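Local atomic coordinates of Cas6b (Methanococcus maripaludis, PDB entry 4Z7K), a protein that probably cleaves precursor CRISPR transcripts that lack a stable stem-loop into mature guide RNAs, as a Cas6-family endoribonuclease. Residues 106-117 and 188-199. Residues are numbered along the deposited sequence; the frame is centred on the assembly and turned at random.
Sequences FGTTDKILKYQF and FRGEFYINFDIP
Tyr115 sets its ring beside that of Phe192, the planes inclined by 26° and offset so far that little of one ring lies above the other, and it is Tyr115 CB that sits over the Phe192 face, 3.6 Å from Phe192 CZ. Ile198 CD1 stands over the centre of one Tyr115 face in a CH-pi contact, while Ile194 CG2 meets Tyr115 CE2 obliquely. With CG anti to the carbonyl carbon (chi1 -63°), the phenol reaches the corner at Asn195 and Phe196, where the chain turns off strand 188-194. There its OH gives a hydrogen bond to a lone pair of Phe196 O at 2.8 Å and accepts one from Ile198 N at 2.7 Å, two grips that fix the ring's outer end. Phe117 CZ approaches Phe192 CE2 and completes an aromatic cluster on the side where Ile194 leans on helix 137-158. On the other face of the sheet, the extended Lys114 chain runs alongside Tyr193, its CG over the ring, before NZ forms a salt bridge with Glu191 OE1 at 3.5 Å, its hydrogen bond weak. At the corner itself, Phe196 turns its edge to the face of Phe106 in a T-shaped pair with planes at 89°. Backbone bonds such as Tyr115 N to Phe192 O at 3.0 Å join strands 112-117 and 188-194 as antiparallel neighbours in the C-terminal sheet; its 2-3-1-4 strand order, with helix 137-158 against it, is consistent with the ferredoxin-like RAMP fold of Cas6 proteins.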
ATOM      1  N   PHE B 106     -19.384  -9.475 -23.531  1.00 97.57           N
ATOM      2  CA  PHE B 106     -18.311  -9.470 -22.543  1.00 93.36           C
ATOM      3  C   PHE B 106     -17.654 -10.850 -22.505  1.00 93.44           C
ATOM      4  O   PHE B 106     -18.324 -11.847 -22.240  1.00 97.96           O
ATOM      5  CB  PHE B 106     -18.859  -9.098 -21.163  1.00 86.41           C
ATOM      6  CG  PHE B 106     -17.861  -9.210 -20.046  1.00 76.06           C
ATOM      7  CD1 PHE B 106     -17.226  -8.088 -19.560  1.00 76.08           C
ATOM      8  CD2 PHE B 106     -17.585 -10.424 -19.458  1.00 81.07           C
ATOM      9  CE1 PHE B 106     -16.326  -8.174 -18.515  1.00 73.40           C
ATOM     10  CE2 PHE B 106     -16.678 -10.517 -18.424  1.00 83.12           C
ATOM     11  CZ  PHE B 106     -16.051  -9.387 -17.949  1.00 76.98           C
ATOM     12  N   GLY B 107     -16.353 -10.929 -22.756  1.00 90.05           N
ATOM     13  CA  GLY B 107     -15.725 -12.236 -22.813  1.00 93.62           C
ATOM     14  C   GLY B 107     -14.526 -12.314 -23.722  1.00 93.39           C
ATOM     15  O   GLY B 107     -14.248 -11.369 -24.455  1.00 98.54           O
ATOM     16  N   THR B 108     -13.801 -13.426 -23.669  1.00 92.59           N
ATOM     17  CA  THR B 108     -12.605 -13.543 -24.485  1.00 93.78           C
ATOM     18  C   THR B 108     -12.951 -13.699 -25.959  1.00 98.01           C
ATOM     19  O   THR B 108     -13.875 -14.412 -26.341  1.00100.32           O
ATOM     20  CB  THR B 108     -11.732 -14.715 -24.052  1.00 85.17           C
ATOM     21  OG1 THR B 108     -12.444 -15.933 -24.272  1.00 91.08           O
ATOM     22  CG2 THR B 108     -11.414 -14.605 -22.597  1.00 89.05           C
ATOM     23  N   THR B 109     -12.180 -13.000 -26.775  1.00100.74           N
ATOM     24  CA  THR B 109     -12.335 -12.997 -28.213  1.00103.09           C
ATOM     25  C   THR B 109     -11.048 -13.452 -28.891  1.00107.33           C
ATOM     26  O   THR B 109      -9.951 -13.213 -28.382  1.00106.48           O
ATOM     27  CB  THR B 109     -12.714 -11.601 -28.701  1.00105.45           C
ATOM     28  OG1 THR B 109     -11.676 -10.675 -28.336  1.00101.22           O
ATOM     29  CG2 THR B 109     -14.012 -11.163 -28.034  1.00109.02           C
ATOM     30  N   ASP B 110     -11.176 -14.095 -30.044  1.00110.58           N
ATOM     31  CA  ASP B 110     -10.000 -14.530 -30.791  1.00109.77           C
ATOM     32  C   ASP B 110      -9.517 -13.400 -31.667  1.00105.89           C
ATOM     33  O   ASP B 110      -8.471 -13.499 -32.309  1.00111.46           O
ATOM     34  CB  ASP B 110     -10.293 -15.776 -31.639  1.00109.77           C
ATOM     35  CG  ASP B 110     -10.304 -17.057 -30.822  1.00114.96           C
ATOM     36  OD1 ASP B 110      -9.897 -17.024 -29.638  1.00118.88           O
ATOM     37  OD2 ASP B 110     -10.726 -18.098 -31.369  1.00116.93           O
ATOM     38  N   LYS B 111     -10.223 -12.283 -31.617  1.00101.00           N
ATOM     39  CA  LYS B 111      -9.800 -11.141 -32.398  1.00101.81           C
ATOM     40  C   LYS B 111      -9.344 -10.070 -31.442  1.00102.49           C
ATOM     41  O   LYS B 111      -9.813 -10.009 -30.303  1.00105.37           O
ATOM     42  CB  LYS B 111     -10.952 -10.597 -33.233  1.00 97.06           C
ATOM     43  CG  LYS B 111     -10.559  -9.407 -34.053  1.00 98.99           C
ATOM     44  CD  LYS B 111     -11.623  -8.992 -35.031  1.00105.52           C
ATOM     45  CE  LYS B 111     -12.588  -8.067 -34.272  1.00 94.56           C
ATOM     46  NZ  LYS B 111     -12.265  -6.616 -34.444  1.00 83.60           N
ATOM     47  N   ILE B 112      -8.420  -9.231 -31.893  1.00 98.82           N
ATOM     48  CA  ILE B 112      -7.749  -8.357 -30.955  1.00 97.81           C
ATOM     49  C   ILE B 112      -8.284  -6.934 -31.057  1.00 96.14           C
ATOM     50  O   ILE B 112      -8.398  -6.364 -32.154  1.00 90.27           O
ATOM     51  CB  ILE B 112      -6.234  -8.433 -31.150  1.00 92.26           C
ATOM     52  CG1 ILE B 112      -5.792  -9.833 -30.717  1.00 89.56           C
ATOM     53  CG2 ILE B 112      -5.535  -7.372 -30.339  1.00 92.98           C
ATOM     54  CD1 ILE B 112      -4.420  -9.925 -30.147  1.00 92.34           C
ATOM     55  N   LEU B 113      -8.568  -6.367 -29.884  1.00 93.35           N
ATOM     56  CA  LEU B 113      -9.289  -5.108 -29.771  1.00 91.83           C
ATOM     57  C   LEU B 113      -8.471  -4.031 -29.081  1.00 88.97           C
ATOM     58  O   LEU B 113      -7.700  -4.315 -28.161  1.00 88.74           O
ATOM     59  CB  LEU B 113     -10.589  -5.323 -28.999  1.00 93.37           C
ATOM     60  CG  LEU B 113     -11.533  -6.405 -29.512  1.00 94.07           C
ATOM     61  CD1 LEU B 113     -12.381  -6.947 -28.358  1.00 92.03           C
ATOM     62  CD2 LEU B 113     -12.393  -5.844 -30.660  1.00 89.39           C
ATOM     63  N   LYS B 114      -8.677  -2.787 -29.500  1.00 80.26           N
ATOM     64  CA  LYS B 114      -7.895  -1.681 -28.968  1.00 82.37           C
ATOM     65  C   LYS B 114      -8.713  -0.751 -28.092  1.00 80.95           C
ATOM     66  O   LYS B 114      -9.750  -0.250 -28.509  1.00 85.00           O
ATOM     67  CB  LYS B 114      -7.254  -0.886 -30.103  1.00 90.82           C
ATOM     68  CG  LYS B 114      -6.179   0.092 -29.638  1.00 87.07           C
ATOM     69  CD  LYS B 114      -5.694   0.974 -30.767  1.00 80.33           C
ATOM     70  CE  LYS B 114      -4.635   1.929 -30.269  1.00 86.24           C
ATOM     71  NZ  LYS B 114      -4.159   2.811 -31.365  1.00 96.45           N
ATOM     72  N   TYR B 115      -8.194  -0.492 -26.898  1.00 79.85           N
ATOM     73  CA  TYR B 115      -8.868   0.302 -25.882  1.00 77.37           C
ATOM     74  C   TYR B 115      -8.043   1.526 -25.526  1.00 74.44           C
ATOM     75  O   TYR B 115      -6.835   1.561 -25.768  1.00 70.27           O
ATOM     76  CB  TYR B 115      -9.116  -0.553 -24.633  1.00 80.44           C
ATOM     77  CG  TYR B 115     -10.047  -1.728 -24.872  1.00 84.80           C
ATOM     78  CD1 TYR B 115     -11.427  -1.585 -24.808  1.00 84.25           C
ATOM     79  CD2 TYR B 115      -9.544  -2.971 -25.224  1.00 89.03           C
ATOM     80  CE1 TYR B 115     -12.271  -2.667 -25.031  1.00 84.90           C
ATOM     81  CE2 TYR B 115     -10.385  -4.048 -25.463  1.00 90.78           C
ATOM     82  CZ  TYR B 115     -11.742  -3.890 -25.367  1.00 86.38           C
ATOM     83  OH  TYR B 115     -12.554  -4.966 -25.618  1.00 88.92           O
ATOM     84  N   GLN B 116      -8.708   2.533 -24.962  1.00 82.33           N
ATOM     85  CA  GLN B 116      -8.039   3.742 -24.474  1.00 78.60           C
ATOM     86  C   GLN B 116      -8.584   4.210 -23.119  1.00 75.75           C
ATOM     87  O   GLN B 116      -9.780   4.115 -22.849  1.00 75.89           O
ATOM     88  CB  GLN B 116      -8.166   4.873 -25.498  1.00 84.18           C
ATOM     89  CG  GLN B 116      -7.242   6.039 -25.209  1.00 91.76           C
ATOM     90  CD  GLN B 116      -7.582   7.264 -26.008  1.00 87.69           C
ATOM     91  OE1 GLN B 116      -8.422   7.215 -26.903  1.00 88.34           O
ATOM     92  NE2 GLN B 116      -6.932   8.379 -25.688  1.00 91.77           N
ATOM     93  N   PHE B 117      -7.682   4.702 -22.278  1.00 74.06           N
ATOM     94  CA  PHE B 117      -7.992   5.205 -20.945  1.00 71.06           C
ATOM     95  C   PHE B 117      -8.486   6.644 -20.922  1.00 76.37           C
ATOM     96  O   PHE B 117      -7.751   7.553 -21.299  1.00 83.93           O
ATOM     97  CB  PHE B 117      -6.755   5.119 -20.058  1.00 76.05           C
ATOM     98  CG  PHE B 117      -6.458   3.748 -19.542  1.00 74.75           C
ATOM     99  CD1 PHE B 117      -5.150   3.319 -19.418  1.00 73.45           C
ATOM    100  CD2 PHE B 117      -7.473   2.910 -19.123  1.00 74.89           C
ATOM    101  CE1 PHE B 117      -4.862   2.065 -18.919  1.00 74.71           C
ATOM    102  CE2 PHE B 117      -7.183   1.650 -18.625  1.00 72.67           C
ATOM    103  CZ  PHE B 117      -5.875   1.236 -18.520  1.00 70.30           C
ATOM    104  N   PHE B 188      -1.531   5.975 -14.926  1.00 85.39           N
ATOM    105  CA  PHE B 188      -1.104   5.850 -16.316  1.00 78.03           C
ATOM    106  C   PHE B 188      -2.149   6.273 -17.331  1.00 77.87           C
ATOM    107  O   PHE B 188      -3.315   5.942 -17.203  1.00 81.76           O
ATOM    108  CB  PHE B 188      -0.698   4.411 -16.591  1.00 77.18           C
ATOM    109  CG  PHE B 188       0.395   3.930 -15.707  1.00 79.01           C
ATOM    110  CD1 PHE B 188       1.705   4.292 -15.957  1.00 82.37           C
ATOM    111  CD2 PHE B 188       0.120   3.135 -14.621  1.00 87.22           C
ATOM    112  CE1 PHE B 188       2.727   3.867 -15.148  1.00 81.41           C
ATOM    113  CE2 PHE B 188       1.141   2.697 -13.802  1.00 91.07           C
ATOM    114  CZ  PHE B 188       2.449   3.068 -14.069  1.00 89.03           C
ATOM    115  N   ARG B 189      -1.733   6.978 -18.370  1.00 80.62           N
ATOM    116  CA  ARG B 189      -2.638   7.228 -19.474  1.00 73.56           C
ATOM    117  C   ARG B 189      -2.079   6.462 -20.660  1.00 79.02           C
ATOM    118  O   ARG B 189      -0.906   6.069 -20.650  1.00 79.60           O
ATOM    119  CB  ARG B 189      -2.763   8.696 -19.785  1.00 70.57           C
ATOM    120  CG  ARG B 189      -3.973   8.994 -20.648  1.00 84.07           C
ATOM    121  CD  ARG B 189      -5.256   8.887 -19.877  1.00 79.93           C
ATOM    122  NE  ARG B 189      -5.394  10.008 -18.953  1.00 78.00           N
ATOM    123  CZ  ARG B 189      -6.254  11.003 -19.132  1.00 85.02           C
ATOM    124  NH1 ARG B 189      -7.040  10.988 -20.200  1.00 83.75           N
ATOM    125  NH2 ARG B 189      -6.337  11.999 -18.251  1.00 91.90           N
ATOM    126  N   GLY B 190      -2.897   6.223 -21.679  1.00 75.76           N
ATOM    127  CA  GLY B 190      -2.384   5.496 -22.819  1.00 73.23           C
ATOM    128  C   GLY B 190      -3.359   4.642 -23.592  1.00 79.19           C
ATOM    129  O   GLY B 190      -4.569   4.900 -23.603  1.00 78.40           O
ATOM    130  N   GLU B 191      -2.804   3.609 -24.223  1.00 75.65           N
ATOM    131  CA  GLU B 191      -3.516   2.737 -25.138  1.00 71.71           C
ATOM    132  C   GLU B 191      -3.137   1.309 -24.808  1.00 75.85           C
ATOM    133  O   GLU B 191      -2.030   1.081 -24.330  1.00 82.94           O
ATOM    134  CB  GLU B 191      -3.080   3.036 -26.573  1.00 83.87           C
ATOM    135  CG  GLU B 191      -2.833   4.513 -26.919  1.00 88.17           C
ATOM    136  CD  GLU B 191      -1.997   4.687 -28.202  1.00 98.22           C
ATOM    137  OE1 GLU B 191      -1.822   3.698 -28.962  1.00 94.60           O
ATOM    138  OE2 GLU B 191      -1.515   5.818 -28.449  1.00 98.63           O
ATOM    139  N   PHE B 192      -4.021   0.340 -25.033  1.00 75.01           N
ATOM    140  CA  PHE B 192      -3.585  -1.053 -24.927  1.00 74.40           C
ATOM    141  C   PHE B 192      -4.427  -1.963 -25.827  1.00 80.09           C
ATOM    142  O   PHE B 192      -5.550  -1.617 -26.176  1.00 85.19           O
ATOM    143  CB  PHE B 192      -3.611  -1.522 -23.476  1.00 76.08           C
ATOM    144  CG  PHE B 192      -4.987  -1.669 -22.894  1.00 77.27           C
ATOM    145  CD1 PHE B 192      -5.725  -2.826 -23.095  1.00 83.85           C
ATOM    146  CD2 PHE B 192      -5.523  -0.682 -22.099  1.00 77.02           C
ATOM    147  CE1 PHE B 192      -6.980  -2.978 -22.541  1.00 81.27           C
ATOM    148  CE2 PHE B 192      -6.784  -0.832 -21.538  1.00 78.67           C
ATOM    149  CZ  PHE B 192      -7.508  -1.978 -21.762  1.00 79.23           C
ATOM    150  N   TYR B 193      -3.884  -3.123 -26.193  1.00 80.94           N
ATOM    151  CA  TYR B 193      -4.548  -4.059 -27.116  1.00 81.75           C
ATOM    152  C   TYR B 193      -4.779  -5.370 -26.388  1.00 85.74           C
ATOM    153  O   TYR B 193      -3.942  -5.766 -25.587  1.00 90.12           O
ATOM    154  CB  TYR B 193      -3.713  -4.322 -28.377  1.00 84.43           C
ATOM    155  CG  TYR B 193      -3.430  -3.136 -29.281  1.00 83.82           C
ATOM    156  CD1 TYR B 193      -4.155  -2.935 -30.451  1.00 80.64           C
ATOM    157  CD2 TYR B 193      -2.412  -2.239 -28.977  1.00 82.61           C
ATOM    158  CE1 TYR B 193      -3.875  -1.861 -31.285  1.00 90.64           C
ATOM    159  CE2 TYR B 193      -2.131  -1.163 -29.791  1.00 82.70           C
ATOM    160  CZ  TYR B 193      -2.861  -0.970 -30.943  1.00 90.60           C
ATOM    161  OH  TYR B 193      -2.563   0.118 -31.745  1.00 89.63           O
ATOM    162  N   ILE B 194      -5.894  -6.051 -26.635  1.00 88.91           N
ATOM    163  CA  ILE B 194      -6.120  -7.316 -25.934  1.00 87.57           C
ATOM    164  C   ILE B 194      -7.144  -8.209 -26.634  1.00 90.19           C
ATOM    165  O   ILE B 194      -8.005  -7.723 -27.374  1.00 91.62           O
ATOM    166  CB  ILE B 194      -6.564  -7.044 -24.455  1.00 83.11           C
ATOM    167  CG1 ILE B 194      -6.459  -8.293 -23.593  1.00 84.18           C
ATOM    168  CG2 ILE B 194      -7.957  -6.455 -24.381  1.00 80.84           C
ATOM    169  CD1 ILE B 194      -6.415  -7.966 -22.141  1.00 77.36           C
ATOM    170  N   ASN B 195      -7.020  -9.521 -26.420  1.00 90.74           N
ATOM    171  CA  ASN B 195      -7.968 -10.491 -26.951  1.00 90.38           C
ATOM    172  C   ASN B 195      -9.097 -10.667 -25.966  1.00 91.86           C
ATOM    173  O   ASN B 195      -9.571 -11.779 -25.747  1.00 94.87           O
ATOM    174  CB  ASN B 195      -7.308 -11.842 -27.248  1.00 93.43           C
ATOM    175  CG  ASN B 195      -6.779 -12.531 -26.005  1.00 89.17           C
ATOM    176  OD1 ASN B 195      -6.260 -11.889 -25.103  1.00 93.30           O
ATOM    177  ND2 ASN B 195      -6.907 -13.851 -25.961  1.00 84.86           N
ATOM    178  N   PHE B 196      -9.455  -9.584 -25.291  1.00 90.62           N
ATOM    179  CA  PHE B 196     -10.629  -9.601 -24.438  1.00 91.02           C
ATOM    180  C   PHE B 196     -11.606  -8.494 -24.782  1.00 92.09           C
ATOM    181  O   PHE B 196     -11.210  -7.445 -25.292  1.00 92.10           O
ATOM    182  CB  PHE B 196     -10.239  -9.494 -22.982  1.00 90.30           C
ATOM    183  CG  PHE B 196     -11.322  -9.932 -22.057  1.00 93.38           C
ATOM    184  CD1 PHE B 196     -11.601 -11.275 -21.900  1.00 93.58           C
ATOM    185  CD2 PHE B 196     -12.058  -9.018 -21.346  1.00 90.78           C
ATOM    186  CE1 PHE B 196     -12.585 -11.687 -21.056  1.00 92.85           C
ATOM    187  CE2 PHE B 196     -13.043  -9.436 -20.496  1.00 86.24           C
ATOM    188  CZ  PHE B 196     -13.310 -10.765 -20.354  1.00 87.03           C
ATOM    189  N   ASP B 197     -12.883  -8.716 -24.488  1.00 92.95           N
ATOM    190  CA  ASP B 197     -13.906  -7.754 -24.869  1.00 89.13           C
ATOM    191  C   ASP B 197     -14.485  -7.004 -23.680  1.00 86.79           C
ATOM    192  O   ASP B 197     -15.066  -7.599 -22.794  1.00 89.14           O
ATOM    193  CB  ASP B 197     -15.019  -8.454 -25.626  1.00 88.84           C
ATOM    194  CG  ASP B 197     -15.800  -7.512 -26.494  1.00 97.21           C
ATOM    195  OD1 ASP B 197     -16.198  -6.422 -26.016  1.00 96.64           O
ATOM    196  OD2 ASP B 197     -15.991  -7.858 -27.677  1.00106.13           O
ATOM    197  N   ILE B 198     -14.337  -5.687 -23.687  1.00 88.55           N
ATOM    198  CA  ILE B 198     -14.848  -4.838 -22.621  1.00 85.93           C
ATOM    199  C   ILE B 198     -15.901  -3.876 -23.151  1.00 91.52           C
ATOM    200  O   ILE B 198     -15.633  -3.121 -24.096  1.00 91.77           O
ATOM    201  CB  ILE B 198     -13.733  -3.995 -21.955  1.00 83.68           C
ATOM    202  CG1 ILE B 198     -12.453  -4.807 -21.771  1.00 89.31           C
ATOM    203  CG2 ILE B 198     -14.211  -3.414 -20.635  1.00 75.14           C
ATOM    204  CD1 ILE B 198     -11.319  -4.013 -21.131  1.00 83.53           C
ATOM    205  N   PRO B 199     -17.116  -3.928 -22.581  1.00 92.43           N
ATOM    206  CA  PRO B 199     -18.152  -2.913 -22.827  1.00 94.10           C
ATOM    207  C   PRO B 199     -17.714  -1.518 -22.346  1.00 89.14           C
ATOM    208  O   PRO B 199     -16.969  -1.421 -21.366  1.00 89.09           O
ATOM    209  CB  PRO B 199     -19.340  -3.423 -22.006  1.00 91.81           C
ATOM    210  CG  PRO B 199     -19.154  -4.882 -21.961  1.00 94.20           C
ATOM    211  CD  PRO B 199     -17.661  -5.106 -21.889  1.00 90.67           C
TER